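Local coordinates for protein flagellin (Burkholderia pseudomallei, PDB 4CFI) that forms, as its polymerising subunit, the filament of the bacterial flagellum and is a target of the immune response, at residues L16-A30 against L43-I57. Sequence-based numbering, arbitrary orientation.
Sequences LTNSLQRIRQLAVQA and LQQEVAQQISEVNRI
Ser19 and Gln50 meet through two similar first torsions: OG of Ser19 lies beside its backbone N, as does CG of Gln50, whose chain then bends at chi2 (-54°), which sets its amide between Ser19 and Arg22. The hydroxyl thereby donates to the amide oxygen, Ser19 OG to Gln50 OE1 at 2.7 Å, coming in almost head-on to the carbonyl. Behind this bond the stem of Gln50 is packed as if apolar: its CB sits 3.5 Å from Ile23 CG1, the two side chains sliding past each other in opposite directions, while CG and CD press on CG of Arg22. The Arg22 chain crosses that of Gln50 at about a right angle and continues to Glu46, where NH2 and OE1 make a long salt bridge of 3.5 Å, guanidinium and carboxylate planes 21° apart. Arg56 holds Glu53 side-on within helix 37-60, NE and NH2 taking one carboxylate oxygen each, and CG of Glu53 rests against the Ser19 hydroxyl. Toward one end, in the conformer given, one of two, the Leu16 methyl CD1 reaches both branches of Val54, 3.6 Å from CG2, and CD1 of Ile57 lies against the Leu16 backbone. Toward the other, both methyls of Leu26 straddle CB of Glu46, with CD1 at 3.6 Å, and the forked end of Leu43 divides between Ala30 and the Gln29 amide, CD2 standing 3.5 Å from Gln29 NE2. Helix 227-257 packs beside this pair, its Met234 touching Val28. The axes of 16-30 and 43-57 come within 9.3 Å and run at 162° to each other; helices 2-31 and 37-60, joined by a short loop, form an antiparallel helical hairpin, consistent with the N-terminal part of the flagellin D1 domain, whose helical bundle is completed by a long C-terminal helix.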
ATOM      1  N   LEU A  16       1.712   6.614 -17.028  0.50  8.96           N
ATOM      2  CA  LEU A  16       1.605   6.563 -15.589  0.50  9.19           C
ATOM      3  C   LEU A  16       2.250   5.276 -15.034  0.50 10.08           C
ATOM      4  O   LEU A  16       2.996   5.335 -14.060  0.50 10.48           O
ATOM      5  CB  LEU A  16       0.131   6.700 -15.206  0.50  9.49           C
ATOM      6  CG  LEU A  16      -0.162   6.690 -13.716  0.50  9.70           C
ATOM      7  CD1 LEU A  16       0.744   7.652 -12.966  0.50 10.41           C
ATOM      8  CD2 LEU A  16      -1.633   7.001 -13.481  0.50 10.28           C
ATOM      9  N   THR A  17       2.000   4.130 -15.670  1.00 10.75           N
ATOM     10  CA  THR A  17       2.647   2.862 -15.277  1.00 11.19           C
ATOM     11  C   THR A  17       4.176   2.997 -15.293  1.00 10.45           C
ATOM     12  O   THR A  17       4.845   2.513 -14.371  1.00 12.66           O
ATOM     13  CB  THR A  17       2.187   1.712 -16.200  1.00 12.62           C
ATOM     14  OG1 THR A  17       0.798   1.472 -15.968  1.00 16.65           O
ATOM     15  CG2 THR A  17       2.962   0.432 -15.940  1.00 15.23           C
ATOM     16  N   ASN A  18       4.737   3.608 -16.330  1.00 11.09           N
ATOM     17  CA  ASN A  18       6.189   3.796 -16.393  1.00  9.95           C
ATOM     18  C   ASN A  18       6.704   4.552 -15.148  1.00  9.16           C
ATOM     19  O   ASN A  18       7.703   4.155 -14.539  1.00  9.96           O
ATOM     20  CB  ASN A  18       6.623   4.513 -17.693  1.00  9.95           C
ATOM     21  CG  ASN A  18       6.799   3.571 -18.904  1.00 11.94           C
ATOM     22  OD1 ASN A  18       7.884   3.050 -19.122  1.00 14.65           O
ATOM     23  ND2 ASN A  18       5.773   3.435 -19.728  1.00 13.17           N
ATOM     24  N   SER A  19       6.032   5.642 -14.774  1.00  8.05           N
ATOM     25  CA  SER A  19       6.494   6.458 -13.640  1.00  8.19           C
ATOM     26  C   SER A  19       6.286   5.755 -12.302  1.00  8.77           C
ATOM     27  O   SER A  19       7.135   5.856 -11.414  1.00  9.57           O
ATOM     28  CB  SER A  19       5.844   7.843 -13.614  1.00  8.44           C
ATOM     29  OG  SER A  19       6.457   8.716 -14.566  1.00  8.73           O
ATOM     30  N   LEU A  20       5.177   5.033 -12.157  1.00  9.45           N
ATOM     31  CA  LEU A  20       4.930   4.287 -10.914  1.00  8.78           C
ATOM     32  C   LEU A  20       5.927   3.131 -10.763  1.00  9.52           C
ATOM     33  O   LEU A  20       6.477   2.946  -9.667  1.00 11.44           O
ATOM     34  CB  LEU A  20       3.488   3.786 -10.868  1.00  9.16           C
ATOM     35  CG  LEU A  20       2.409   4.875 -10.865  1.00 10.13           C
ATOM     36  CD1 LEU A  20       1.028   4.266 -11.059  1.00 10.64           C
ATOM     37  CD2 LEU A  20       2.412   5.766  -9.630  1.00 10.82           C
ATOM     38  N   GLN A  21       6.172   2.386 -11.849  1.00 10.39           N
ATOM     39  CA  GLN A  21       7.165   1.294 -11.849  1.00 10.51           C
ATOM     40  C   GLN A  21       8.562   1.850 -11.507  1.00 11.38           C
ATOM     41  O   GLN A  21       9.352   1.171 -10.846  1.00 13.64           O
ATOM     42  CB  GLN A  21       7.172   0.491 -13.181  1.00 13.31           C
ATOM     43  CG  GLN A  21       5.925  -0.403 -13.315  1.00 12.24           C
ATOM     44  CD  GLN A  21       5.780  -1.249 -14.592  0.50 12.49           C
ATOM     45  OE1 GLN A  21       6.400  -1.000 -15.634  1.00 18.43           O
ATOM     46  NE2 GLN A  21       4.892  -2.238 -14.521  1.00 12.56           N
ATOM     47  N   ARG A  22       8.853   3.082 -11.920  1.00 10.51           N
ATOM     48  CA  ARG A  22      10.140   3.718 -11.627  1.00 10.22           C
ATOM     49  C   ARG A  22      10.240   4.036 -10.138  1.00 10.57           C
ATOM     50  O   ARG A  22      11.274   3.790  -9.518  1.00 11.66           O
ATOM     51  CB  ARG A  22      10.327   4.989 -12.468  1.00  9.27           C
ATOM     52  CG  ARG A  22      11.644   5.697 -12.231  1.00  9.73           C
ATOM     53  CD  ARG A  22      12.834   4.932 -12.800  1.00 10.15           C
ATOM     54  NE  ARG A  22      14.079   5.670 -12.564  1.00 11.14           N
ATOM     55  CZ  ARG A  22      14.457   6.753 -13.238  1.00 10.35           C
ATOM     56  NH1 ARG A  22      13.731   7.224 -14.234  1.00  9.96           N
ATOM     57  NH2 ARG A  22      15.578   7.369 -12.924  1.00 11.12           N
ATOM     58  N   ILE A  23       9.180   4.586  -9.546  1.00 10.60           N
ATOM     59  CA  ILE A  23       9.191   4.889  -8.118  1.00 10.32           C
ATOM     60  C   ILE A  23       9.419   3.584  -7.317  1.00 11.22           C
ATOM     61  O   ILE A  23      10.175   3.599  -6.319  1.00 12.74           O
ATOM     62  CB  ILE A  23       7.919   5.643  -7.651  1.00 10.18           C
ATOM     63  CG1 ILE A  23       7.856   7.019  -8.332  1.00 10.11           C
ATOM     64  CG2 ILE A  23       7.921   5.789  -6.137  1.00 11.39           C
ATOM     65  CD1 ILE A  23       6.546   7.766  -8.140  1.00 10.12           C
ATOM     66  N   ARG A  24       8.817   2.470  -7.757  0.50 11.52           N
ATOM     67  CA  ARG A  24       9.030   1.158  -7.102  0.50 12.35           C
ATOM     68  C   ARG A  24      10.510   0.788  -7.065  0.50 12.40           C
ATOM     69  O   ARG A  24      11.032   0.389  -6.017  0.50 13.90           O
ATOM     70  CB  ARG A  24       8.244   0.015  -7.787  0.50 11.79           C
ATOM     71  CG  ARG A  24       8.697  -1.397  -7.403  0.50 10.19           C
ATOM     72  CD  ARG A  24       7.921  -2.480  -8.149  0.50 11.06           C
ATOM     73  NE  ARG A  24       6.512  -2.530  -7.775  0.50 11.26           N
ATOM     74  CZ  ARG A  24       5.518  -2.899  -8.586  0.50 10.55           C
ATOM     75  NH1 ARG A  24       5.756  -3.248  -9.842  0.50 10.95           N
ATOM     76  NH2 ARG A  24       4.279  -2.914  -8.131  0.50 10.63           N
ATOM     77  N   GLN A  25      11.183   0.876  -8.210  0.50 12.57           N
ATOM     78  CA  GLN A  25      12.592   0.500  -8.248  0.50 13.43           C
ATOM     79  C   GLN A  25      13.421   1.435  -7.361  0.50 13.00           C
ATOM     80  O   GLN A  25      14.336   0.976  -6.677  0.50 14.31           O
ATOM     81  CB  GLN A  25      13.169   0.493  -9.674  0.50 14.28           C
ATOM     82  CG  GLN A  25      12.309  -0.112 -10.774  0.50 15.27           C
ATOM     83  CD  GLN A  25      11.649  -1.447 -10.436  0.50 16.63           C
ATOM     84  OE1 GLN A  25      12.208  -2.302  -9.734  0.50 18.46           O
ATOM     85  NE2 GLN A  25      10.449  -1.646 -10.986  0.50 14.99           N
ATOM     86  N   LEU A  26      13.109   2.729  -7.345  1.00 12.04           N
ATOM     87  CA  LEU A  26      13.846   3.657  -6.481  1.00 11.38           C
ATOM     88  C   LEU A  26      13.640   3.329  -4.994  1.00 11.60           C
ATOM     89  O   LEU A  26      14.582   3.373  -4.202  1.00 12.46           O
ATOM     90  CB  LEU A  26      13.424   5.101  -6.772  1.00 10.97           C
ATOM     91  CG  LEU A  26      13.822   5.611  -8.167  1.00 11.07           C
ATOM     92  CD1 LEU A  26      12.961   6.814  -8.538  1.00 11.23           C
ATOM     93  CD2 LEU A  26      15.306   5.963  -8.262  1.00 12.82           C
ATOM     94  N   ALA A  27      12.404   3.024  -4.623  1.00 11.15           N
ATOM     95  CA  ALA A  27      12.114   2.631  -3.257  1.00 10.73           C
ATOM     96  C   ALA A  27      12.863   1.356  -2.846  1.00 11.10           C
ATOM     97  O   ALA A  27      13.347   1.259  -1.715  1.00 14.19           O
ATOM     98  CB  ALA A  27      10.623   2.447  -3.077  1.00 11.78           C
ATOM     99  N   VAL A  28      12.926   0.371  -3.748  1.00 13.58           N
ATOM    100  CA  VAL A  28      13.709  -0.844  -3.505  1.00 15.47           C
ATOM    101  C   VAL A  28      15.173  -0.468  -3.269  1.00 15.48           C
ATOM    102  O   VAL A  28      15.789  -0.914  -2.301  1.00 18.98           O
ATOM    103  CB  VAL A  28      13.568  -1.873  -4.653  1.00 17.69           C
ATOM    104  CG1 VAL A  28      14.568  -3.017  -4.507  1.00 19.37           C
ATOM    105  CG2 VAL A  28      12.152  -2.415  -4.681  1.00 16.72           C
ATOM    106  N   GLN A  29      15.720   0.373  -4.137  1.00 15.96           N
ATOM    107  CA  GLN A  29      17.107   0.825  -4.004  1.00 17.29           C
ATOM    108  C   GLN A  29      17.354   1.512  -2.659  1.00 16.97           C
ATOM    109  O   GLN A  29      18.404   1.327  -2.031  1.00 23.17           O
ATOM    110  CB  GLN A  29      17.469   1.776  -5.147  1.00 19.27           C
ATOM    111  CG  GLN A  29      18.969   2.001  -5.276  1.00 22.33           C
ATOM    112  CD  GLN A  29      19.394   2.924  -6.417  1.00 25.47           C
ATOM    113  OE1 GLN A  29      20.551   3.349  -6.456  0.50 26.65           O
ATOM    114  NE2 GLN A  29      18.482   3.243  -7.338  1.00 24.17           N
ATOM    115  N   ALA A  30      16.386   2.303  -2.209  1.00 13.00           N
ATOM    116  CA  ALA A  30      16.530   3.083  -0.993  1.00 13.13           C
ATOM    117  C   ALA A  30      16.384   2.242   0.271  1.00 15.87           C
ATOM    118  O   ALA A  30      16.729   2.688   1.351  1.00 18.78           O
ATOM    119  CB  ALA A  30      15.514   4.207  -0.967  1.00 13.30           C
ATOM    120  N   LEU A  43      18.137   9.847  -4.188  1.00 11.48           N
ATOM    121  CA  LEU A  43      17.037   8.922  -4.474  1.00 10.82           C
ATOM    122  C   LEU A  43      15.678   9.612  -4.372  1.00 11.44           C
ATOM    123  O   LEU A  43      14.802   9.432  -5.236  1.00 10.92           O
ATOM    124  CB  LEU A  43      17.115   7.684  -3.575  1.00 12.53           C
ATOM    125  CG  LEU A  43      18.280   6.756  -3.933  1.00 14.54           C
ATOM    126  CD1 LEU A  43      18.568   5.775  -2.808  1.00 15.26           C
ATOM    127  CD2 LEU A  43      18.046   6.026  -5.250  1.00 19.59           C
ATOM    128  N   GLN A  44      15.495  10.451  -3.364  1.00 10.86           N
ATOM    129  CA  GLN A  44      14.222  11.135  -3.210  1.00 10.80           C
ATOM    130  C   GLN A  44      13.993  12.177  -4.309  1.00 11.03           C
ATOM    131  O   GLN A  44      12.858  12.365  -4.747  1.00 12.04           O
ATOM    132  CB  GLN A  44      14.048  11.736  -1.815  1.00 12.12           C
ATOM    133  CG  GLN A  44      12.772  12.544  -1.624  1.00 11.41           C
ATOM    134  CD  GLN A  44      11.486  11.765  -1.889  1.00 10.96           C
ATOM    135  OE1 GLN A  44      11.459  10.537  -1.847  1.00 12.56           O
ATOM    136  NE2 GLN A  44      10.406  12.483  -2.124  1.00 12.02           N
ATOM    137  N   GLN A  45      15.052  12.845  -4.757  1.00 11.27           N
ATOM    138  CA  GLN A  45      14.932  13.729  -5.913  1.00 11.30           C
ATOM    139  C   GLN A  45      14.383  12.968  -7.127  1.00 10.42           C
ATOM    140  O   GLN A  45      13.530  13.492  -7.867  1.00 10.46           O
ATOM    141  CB  GLN A  45      16.286  14.367  -6.260  1.00 13.59           C
ATOM    142  CG  GLN A  45      16.241  15.251  -7.492  1.00 16.34           C
ATOM    143  CD  GLN A  45      17.571  15.917  -7.776  0.50 17.58           C
ATOM    144  OE1 GLN A  45      18.121  16.601  -6.913  1.00 24.76           O
ATOM    145  NE2 GLN A  45      18.105  15.713  -8.983  1.00 22.68           N
ATOM    146  N   GLU A  46      14.877  11.753  -7.362  1.00 10.89           N
ATOM    147  CA  GLU A  46      14.372  10.953  -8.484  1.00 10.28           C
ATOM    148  C   GLU A  46      12.871  10.640  -8.309  1.00  9.47           C
ATOM    149  O   GLU A  46      12.106  10.706  -9.271  1.00 10.05           O
ATOM    150  CB  GLU A  46      15.183   9.663  -8.681  1.00 12.09           C
ATOM    151  CG  GLU A  46      16.640   9.868  -9.066  1.00 12.71           C
ATOM    152  CD  GLU A  46      16.833  10.648 -10.367  1.00 12.92           C
ATOM    153  OE1 GLU A  46      16.087  10.449 -11.357  1.00 14.22           O
ATOM    154  OE2 GLU A  46      17.800  11.446 -10.427  1.00 14.39           O
ATOM    155  N   VAL A  47      12.456  10.352  -7.077  1.00  9.02           N
ATOM    156  CA  VAL A  47      11.037  10.128  -6.803  1.00  8.19           C
ATOM    157  C   VAL A  47      10.249  11.392  -7.087  1.00  8.79           C
ATOM    158  O   VAL A  47       9.208  11.330  -7.726  1.00  9.62           O
ATOM    159  CB  VAL A  47      10.800   9.621  -5.361  1.00  9.22           C
ATOM    160  CG1 VAL A  47       9.323   9.645  -5.003  1.00  9.53           C
ATOM    161  CG2 VAL A  47      11.361   8.218  -5.212  1.00 10.29           C
ATOM    162  N   ALA A  48      10.744  12.538  -6.637  1.00  9.30           N
ATOM    163  CA  ALA A  48      10.054  13.804  -6.876  1.00  9.76           C
ATOM    164  C   ALA A  48       9.886  14.067  -8.376  1.00  9.63           C
ATOM    165  O   ALA A  48       8.834  14.563  -8.808  1.00  9.16           O
ATOM    166  CB  ALA A  48      10.822  14.942  -6.231  1.00 11.08           C
ATOM    167  N   GLN A  49      10.909  13.757  -9.178  1.00  9.38           N
ATOM    168  CA  GLN A  49      10.781  13.915 -10.632  1.00  9.33           C
ATOM    169  C   GLN A  49       9.639  13.056 -11.170  1.00  8.66           C
ATOM    170  O   GLN A  49       8.901  13.478 -12.071  1.00  8.61           O
ATOM    171  CB  GLN A  49      12.077  13.518 -11.357  1.00  9.61           C
ATOM    172  CG  GLN A  49      13.297  14.394 -11.139  1.00 11.31           C
ATOM    173  CD  GLN A  49      13.098  15.768 -11.714  0.50 10.96           C
ATOM    174  OE1 GLN A  49      13.265  16.024 -12.924  1.00 17.26           O
ATOM    175  NE2 GLN A  49      12.720  16.669 -10.851  1.00 17.26           N
ATOM    176  N   GLN A  50       9.517  11.831 -10.662  1.00  8.55           N
ATOM    177  CA  GLN A  50       8.449  10.942 -11.131  1.00  8.07           C
ATOM    178  C   GLN A  50       7.076  11.426 -10.682  1.00  8.29           C
ATOM    179  O   GLN A  50       6.109  11.318 -11.443  1.00  8.88           O
ATOM    180  CB  GLN A  50       8.696   9.494 -10.717  1.00  7.94           C
ATOM    181  CG  GLN A  50       9.949   8.880 -11.327  1.00  8.57           C
ATOM    182  CD  GLN A  50       9.980   8.992 -12.829  1.00  8.40           C
ATOM    183  OE1 GLN A  50       8.988   8.685 -13.505  1.00  8.88           O
ATOM    184  NE2 GLN A  50      11.116   9.398 -13.379  1.00  8.84           N
ATOM    185  N   ILE A  51       6.977  11.944  -9.462  1.00  8.65           N
ATOM    186  CA  ILE A  51       5.724  12.502  -8.984  1.00  8.76           C
ATOM    187  C   ILE A  51       5.302  13.670  -9.891  1.00  8.39           C
ATOM    188  O   ILE A  51       4.123  13.797 -10.239  1.00  8.96           O
ATOM    189  CB  ILE A  51       5.812  12.920  -7.504  1.00  9.35           C
ATOM    190  CG1 ILE A  51       5.994  11.688  -6.604  1.00  9.01           C
ATOM    191  CG2 ILE A  51       4.530  13.610  -7.090  1.00  9.36           C
ATOM    192  CD1 ILE A  51       6.366  12.010  -5.166  1.00  9.27           C
ATOM    193  N   SER A  52       6.260  14.507 -10.285  0.75  8.35           N
ATOM    194  CA  SER A  52       5.971  15.608 -11.206  0.75  8.57           C
ATOM    195  C   SER A  52       5.429  15.092 -12.547  0.75  7.90           C
ATOM    196  O   SER A  52       4.487  15.665 -13.110  0.75  7.65           O
ATOM    197  CB  SER A  52       7.220  16.481 -11.435  0.75  9.29           C
ATOM    198  OG  SER A  52       7.629  17.143 -10.248  0.75 12.36           O
ATOM    199  N   GLU A  53       5.998  14.003 -13.048  1.00  7.81           N
ATOM    200  CA  GLU A  53       5.521  13.408 -14.286  1.00  8.21           C
ATOM    201  C   GLU A  53       4.118  12.826 -14.119  1.00  7.57           C
ATOM    202  O   GLU A  53       3.294  13.003 -15.015  1.00  8.35           O
ATOM    203  CB  GLU A  53       6.545  12.391 -14.819  1.00  8.55           C
ATOM    204  CG  GLU A  53       6.192  11.741 -16.149  1.00  8.41           C
ATOM    205  CD  GLU A  53       6.164  12.661 -17.355  1.00 10.57           C
ATOM    206  OE1 GLU A  53       6.436  13.871 -17.284  1.00 11.93           O
ATOM    207  OE2 GLU A  53       5.864  12.121 -18.423  1.00 14.21           O
ATOM    208  N   VAL A  54       3.828  12.177 -12.986  1.00  7.88           N
ATOM    209  CA  VAL A  54       2.468  11.721 -12.687  1.00  7.74           C
ATOM    210  C   VAL A  54       1.480  12.892 -12.756  1.00  7.27           C
ATOM    211  O   VAL A  54       0.430  12.794 -13.393  1.00  8.03           O
ATOM    212  CB  VAL A  54       2.407  11.032 -11.302  1.00  8.38           C
ATOM    213  CG1 VAL A  54       0.977  10.794 -10.855  1.00  9.01           C
ATOM    214  CG2 VAL A  54       3.175   9.719 -11.319  1.00  9.79           C
ATOM    215  N   ASN A  55       1.818  14.003 -12.099  1.00  7.73           N
ATOM    216  CA  ASN A  55       0.943  15.166 -12.107  1.00  7.78           C
ATOM    217  C   ASN A  55       0.813  15.793 -13.492  1.00  7.31           C
ATOM    218  O   ASN A  55      -0.264  16.319 -13.810  1.00  8.58           O
ATOM    219  CB  ASN A  55       1.372  16.220 -11.070  1.00  9.13           C
ATOM    220  CG  ASN A  55       1.092  15.797  -9.644  1.00  9.52           C
ATOM    221  OD1 ASN A  55       1.913  16.022  -8.736  1.00 12.74           O
ATOM    222  ND2 ASN A  55      -0.042  15.209  -9.424  1.00  8.57           N
ATOM    223  N   ARG A  56       1.868  15.740 -14.302  1.00  7.11           N
ATOM    224  CA  ARG A  56       1.771  16.217 -15.680  1.00  7.34           C
ATOM    225  C   ARG A  56       0.815  15.353 -16.498  1.00  7.24           C
ATOM    226  O   ARG A  56      -0.025  15.858 -17.249  1.00  8.06           O
ATOM    227  CB  ARG A  56       3.137  16.256 -16.358  1.00  7.76           C
ATOM    228  CG  ARG A  56       3.153  17.036 -17.670  1.00  8.35           C
ATOM    229  CD  ARG A  56       4.385  16.751 -18.533  1.00  9.54           C
ATOM    230  NE  ARG A  56       4.479  15.341 -18.879  1.00  9.84           N
ATOM    231  CZ  ARG A  56       3.687  14.726 -19.746  1.00 10.97           C
ATOM    232  NH1 ARG A  56       2.772  15.391 -20.454  1.00 10.56           N
ATOM    233  NH2 ARG A  56       3.808  13.421 -19.923  1.00 11.73           N
ATOM    234  N   ILE A  57       0.959  14.042 -16.378  1.00  7.55           N
ATOM    235  CA  ILE A  57       0.085  13.139 -17.121  1.00  8.22           C
ATOM    236  C   ILE A  57      -1.381  13.399 -16.727  1.00  7.89           C
ATOM    237  O   ILE A  57      -2.279  13.465 -17.584  1.00  8.20           O
ATOM    238  CB  ILE A  57       0.498  11.666 -16.886  1.00  8.81           C
ATOM    239  CG1 ILE A  57       1.901  11.392 -17.464  1.00  9.41           C
ATOM    240  CG2 ILE A  57      -0.553  10.723 -17.442  1.00  9.37           C
ATOM    241  CD1 ILE A  57       2.605  10.215 -16.804  1.00 10.11           C
TER